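Local coordinates for protein DNA gyrase, B subunit, truncated (Myxococcus xanthus, PDB 3CWV) that probably acts as the ATP-binding B subunit of a type II DNA topoisomerase, serving ATP-dependent breakage, passage and rejoining of double-stranded DNA, at residues C241-C246 with Q298-I303; K270-A275 with K334-L339. All blocks are in the same frame, centred on the assembly; numbering follows the deposited sequence.

Contact 1: residues C241-C246 with Q298-I303; sequences CALQWC and QGLTAI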
# COMPACT_ATOMS: atom_id res chain seq x y z
N CYS A 241 9.61 -9.79 3.90
CA CYS A 241 9.54 -9.92 5.32
C CYS A 241 10.77 -9.26 5.97
O CYS A 241 11.87 -9.30 5.41
CB CYS A 241 9.46 -11.41 5.65
SG CYS A 241 9.50 -11.76 7.36
N ALA A 242 10.57 -8.64 7.13
CA ALA A 242 11.70 -8.10 7.92
C ALA A 242 11.46 -8.37 9.40
O ALA A 242 10.35 -8.20 9.88
CB ALA A 242 11.87 -6.61 7.69
N LEU A 243 12.51 -8.78 10.12
CA LEU A 243 12.40 -9.00 11.56
C LEU A 243 13.55 -8.29 12.29
O LEU A 243 14.70 -8.37 11.88
CB LEU A 243 12.41 -10.50 11.90
CG LEU A 243 11.32 -11.40 11.27
CD1 LEU A 243 11.86 -12.05 10.01
CD2 LEU A 243 10.91 -12.48 12.26
N GLN A 244 13.22 -7.64 13.39
CA GLN A 244 14.20 -6.85 14.12
C GLN A 244 13.90 -6.95 15.61
O GLN A 244 12.84 -6.51 16.06
CB GLN A 244 14.15 -5.37 13.68
CG GLN A 244 15.09 -4.46 14.48
CD GLN A 244 16.54 -4.79 14.23
OE1 GLN A 244 17.02 -4.68 13.11
NE2 GLN A 244 17.24 -5.26 15.26
N TRP A 245 14.84 -7.53 16.36
CA TRP A 245 14.74 -7.66 17.80
C TRP A 245 15.49 -6.54 18.49
O TRP A 245 16.56 -6.13 18.04
CB TRP A 245 15.31 -9.00 18.26
CG TRP A 245 14.39 -10.16 18.07
CD1 TRP A 245 13.42 -10.60 18.92
CD2 TRP A 245 14.38 -11.05 16.95
NE1 TRP A 245 12.81 -11.72 18.41
CE2 TRP A 245 13.37 -12.01 17.20
CE3 TRP A 245 15.11 -11.14 15.77
CZ2 TRP A 245 13.08 -13.03 16.30
CZ3 TRP A 245 14.82 -12.16 14.88
CH2 TRP A 245 13.81 -13.09 15.15
N CYS A 246 14.90 -6.05 19.57
CA CYS A 246 15.46 -5.00 20.40
C CYS A 246 15.32 -5.49 21.83
O CYS A 246 14.57 -6.43 22.09
CB CYS A 246 14.69 -3.70 20.21
SG CYS A 246 14.74 -3.04 18.52
N GLN A 298 8.96 -11.32 21.90
CA GLN A 298 9.30 -10.27 22.87
C GLN A 298 10.41 -9.40 22.30
O GLN A 298 11.44 -9.91 21.88
CB GLN A 298 9.72 -10.88 24.21
CG GLN A 298 8.53 -11.18 25.10
CD GLN A 298 8.81 -12.29 26.10
OE1 GLN A 298 9.97 -12.64 26.37
NE2 GLN A 298 7.74 -12.86 26.66
N GLY A 299 10.18 -8.09 22.23
CA GLY A 299 11.13 -7.17 21.62
C GLY A 299 11.23 -7.23 20.10
O GLY A 299 12.05 -6.52 19.51
N LEU A 300 10.40 -8.05 19.47
CA LEU A 300 10.38 -8.16 18.00
C LEU A 300 9.50 -7.11 17.31
O LEU A 300 8.32 -6.95 17.65
CB LEU A 300 9.91 -9.55 17.55
CG LEU A 300 9.84 -9.83 16.04
CD1 LEU A 300 11.18 -9.54 15.36
CD2 LEU A 300 9.39 -11.24 15.75
N THR A 301 10.08 -6.41 16.34
CA THR A 301 9.31 -5.67 15.36
C THR A 301 9.42 -6.48 14.06
O THR A 301 10.52 -6.67 13.52
CB THR A 301 9.84 -4.22 15.17
OG1 THR A 301 9.76 -3.51 16.40
CG2 THR A 301 9.04 -3.45 14.09
N ALA A 302 8.28 -7.00 13.59
CA ALA A 302 8.25 -7.83 12.39
C ALA A 302 7.22 -7.28 11.39
O ALA A 302 6.14 -6.80 11.78
CB ALA A 302 7.92 -9.29 12.75
N ILE A 303 7.57 -7.33 10.11
CA ILE A 303 6.69 -6.87 9.05
C ILE A 303 6.64 -7.96 7.98
O ILE A 303 7.69 -8.46 7.56
CB ILE A 303 7.20 -5.55 8.41
CG1 ILE A 303 7.44 -4.47 9.48
CG2 ILE A 303 6.20 -5.06 7.34
CD1 ILE A 303 8.23 -3.29 8.98
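W245 and L300 face each other as a non-hydrogen-bonded antiparallel pair, and the leucine reaches over one face of the indole. CG anti to the backbone N (chi1 -180°) and chi2 near +60° together lay L300 CD1 over the five-membered ring of W245, 3.9 Å from its centroid, a CH-pi contact almost on the ring normal. The same methyl is 3.8 Å from L243 CB, so L300 is wedged between L243 and W245. At the indole edge, in the ring plane, Q298 O, itself bonded to R356, approaches W245 CD1 to 3.6 Å; W245 NE1 is hydrogen-bonded to V296 O, which probably fixes the ring's rotation.

The backbone ladder sets this spacing. A242 and I303 exchange two bonds, each 2.9 Å between N and O, and Q244 and T301 form the next such pair, with T301 N to Q244 O nearly straight at 174°. C246 N to G299 O closes the row. G299 has positive phi, and a CB there would run into C246 O. On the face opposite W245, the bent Q244 side chain turns back so that NE2 bonds W245 O (3.0 Å) and also H224 O.

Helix 267-284 packs on L243 and W245, and helix 208-217 on Q244 and T301. Central antiparallel strands with helices packed against them are characteristic of the ribosomal S5-like transducer domain of GyrB.

Contact 2: residues K270-A275 with K334-L339; sequences KGVTQA and KQLQPL
A275 and Q337 mark the nearest approach of two helices that run in roughly the same direction, their segment axes 8.4 Å apart and crossing at -30°, with the CA atoms of these two residues 4.3 Å from each other. Such closeness is possible because A275 presents just a methyl group to the neighbouring helix. Its CB points toward the other helix and comes to 3.6 Å from Q337 N and 3.8 Å from L336 CB.

Beside this seam, L336 also points across. Its CD1 meets V272 CG2 at 3.9 Å, the two branched side chains lying aslant, and continues the apolar strip begun by the alanine. L336 also touches F230 and F232 of strand 228-234, so it sits where the helix pair meets the sheet.

Q337 lies along the other flank of A275. With CG anti to the backbone N (chi1 -166°) and the chain extended beyond it, the side chain passes over the alanine's carbonyl, Q337 CG sitting 3.5 Å from A275 O, and brings its amide alongside the backbone of Q274 and A275. Q337 OE1 stands 3.5 Å from Q274 O; both are acceptors, and arginines gather here, R288 donating to Q274 O and R333 making a weak bond to Q337 OE1. Were Q337 an alanine, R333 would probably lose its weak acceptor and A275 O the aliphatic cover of CG.

The contact is a near-parallel helix pair, closest at an alanine, in which helices 267-284 and 328-345 both pack on the sheet, through V272 on C241 and L336 on F230 and F232, as fits the alpha/beta architecture of the GyrB transducer domain.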
# COMPACT_ATOMS: atom_id res chain seq x y z
N LYS A 270 1.47 -16.58 9.35
CA LYS A 270 1.66 -17.90 9.93
C LYS A 270 2.77 -18.70 9.26
O LYS A 270 3.49 -19.43 9.92
CB LYS A 270 0.35 -18.70 9.93
CG LYS A 270 -0.48 -18.49 11.19
CD LYS A 270 -0.23 -19.56 12.25
CE LYS A 270 -0.78 -20.91 11.79
NZ LYS A 270 -1.14 -21.83 12.92
N GLY A 271 2.94 -18.56 7.95
CA GLY A 271 4.08 -19.17 7.29
C GLY A 271 5.40 -18.75 7.94
O GLY A 271 6.32 -19.58 8.15
N VAL A 272 5.51 -17.47 8.27
CA VAL A 272 6.74 -16.91 8.80
C VAL A 272 6.94 -17.36 10.24
O VAL A 272 8.02 -17.80 10.59
CB VAL A 272 6.80 -15.35 8.70
CG1 VAL A 272 8.09 -14.79 9.40
CG2 VAL A 272 6.76 -14.90 7.23
N THR A 273 5.91 -17.25 11.06
CA THR A 273 6.09 -17.55 12.46
C THR A 273 6.31 -19.05 12.67
O THR A 273 7.09 -19.46 13.53
CB THR A 273 4.92 -17.07 13.31
OG1 THR A 273 3.73 -17.76 12.91
CG2 THR A 273 4.71 -15.56 13.15
N GLN A 274 5.64 -19.87 11.85
CA GLN A 274 5.84 -21.31 11.93
C GLN A 274 7.25 -21.70 11.52
O GLN A 274 7.86 -22.58 12.15
CB GLN A 274 4.78 -22.06 11.10
CG GLN A 274 3.38 -22.03 11.76
CD GLN A 274 3.34 -22.74 13.13
OE1 GLN A 274 3.29 -22.10 14.19
NE2 GLN A 274 3.39 -24.06 13.10
N ALA A 275 7.76 -21.05 10.49
CA ALA A 275 9.13 -21.27 10.03
C ALA A 275 10.16 -20.89 11.10
O ALA A 275 11.12 -21.63 11.32
CB ALA A 275 9.40 -20.49 8.73
N LYS A 334 8.05 -23.68 4.13
CA LYS A 334 9.05 -24.50 3.45
C LYS A 334 10.21 -23.68 2.91
O LYS A 334 11.36 -24.12 2.98
CB LYS A 334 8.44 -25.33 2.32
CG LYS A 334 7.68 -26.54 2.82
CD LYS A 334 6.77 -27.13 1.75
CE LYS A 334 5.87 -28.20 2.35
NZ LYS A 334 5.17 -28.96 1.28
N GLN A 335 9.91 -22.52 2.35
CA GLN A 335 10.96 -21.63 1.86
C GLN A 335 11.81 -21.09 3.01
O GLN A 335 13.04 -21.03 2.89
CB GLN A 335 10.35 -20.44 1.10
CG GLN A 335 11.37 -19.46 0.51
CD GLN A 335 11.92 -19.92 -0.82
OE1 GLN A 335 11.48 -20.94 -1.36
NE2 GLN A 335 12.87 -19.17 -1.36
N LEU A 336 11.18 -20.68 4.09
CA LEU A 336 11.89 -19.89 5.09
C LEU A 336 12.53 -20.70 6.21
O LEU A 336 13.54 -20.27 6.78
CB LEU A 336 10.99 -18.82 5.70
CG LEU A 336 10.44 -17.78 4.73
CD1 LEU A 336 9.76 -16.71 5.56
CD2 LEU A 336 11.56 -17.17 3.88
N GLN A 337 11.94 -21.84 6.55
CA GLN A 337 12.46 -22.61 7.69
C GLN A 337 13.94 -22.99 7.58
O GLN A 337 14.69 -22.77 8.53
CB GLN A 337 11.59 -23.83 8.02
CG GLN A 337 11.91 -24.43 9.38
CD GLN A 337 10.82 -25.31 9.90
OE1 GLN A 337 9.72 -24.84 10.19
NE2 GLN A 337 11.10 -26.60 10.03
N PRO A 338 14.39 -23.53 6.43
CA PRO A 338 15.82 -23.84 6.27
C PRO A 338 16.73 -22.60 6.18
O PRO A 338 17.89 -22.66 6.61
CB PRO A 338 15.88 -24.64 4.96
CG PRO A 338 14.59 -24.42 4.27
CD PRO A 338 13.59 -23.96 5.27
N LEU A 339 16.20 -21.51 5.63
CA LEU A 339 16.92 -20.24 5.61
C LEU A 339 17.12 -19.66 7.00
O LEU A 339 18.18 -19.12 7.29
CB LEU A 339 16.22 -19.22 4.71
CG LEU A 339 16.12 -19.51 3.21
CD1 LEU A 339 15.36 -18.39 2.48
CD2 LEU A 339 17.48 -19.72 2.56

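How the contacts relate
The two contacts lie about 15 Å apart between centres, in the same transducer domain. Their segments alternate along the chain: strand 237-245, helix 267-284, strand 300-307, then helix 328-345, so each contact joins elements separated by part of the other. Contact 1 is a pairing within the sheet, between its strands 237-245 and 300-307, whereas contact 2 is a helix pair packed against that sheet. They meet directly where C241 SG of the strand touches V272 CG1 of the helix at 3.9 Å. Strand 300-307 is followed in sequence by helix 328-345, and the interleaving ties sheet and helical layer into one compact alpha/beta unit.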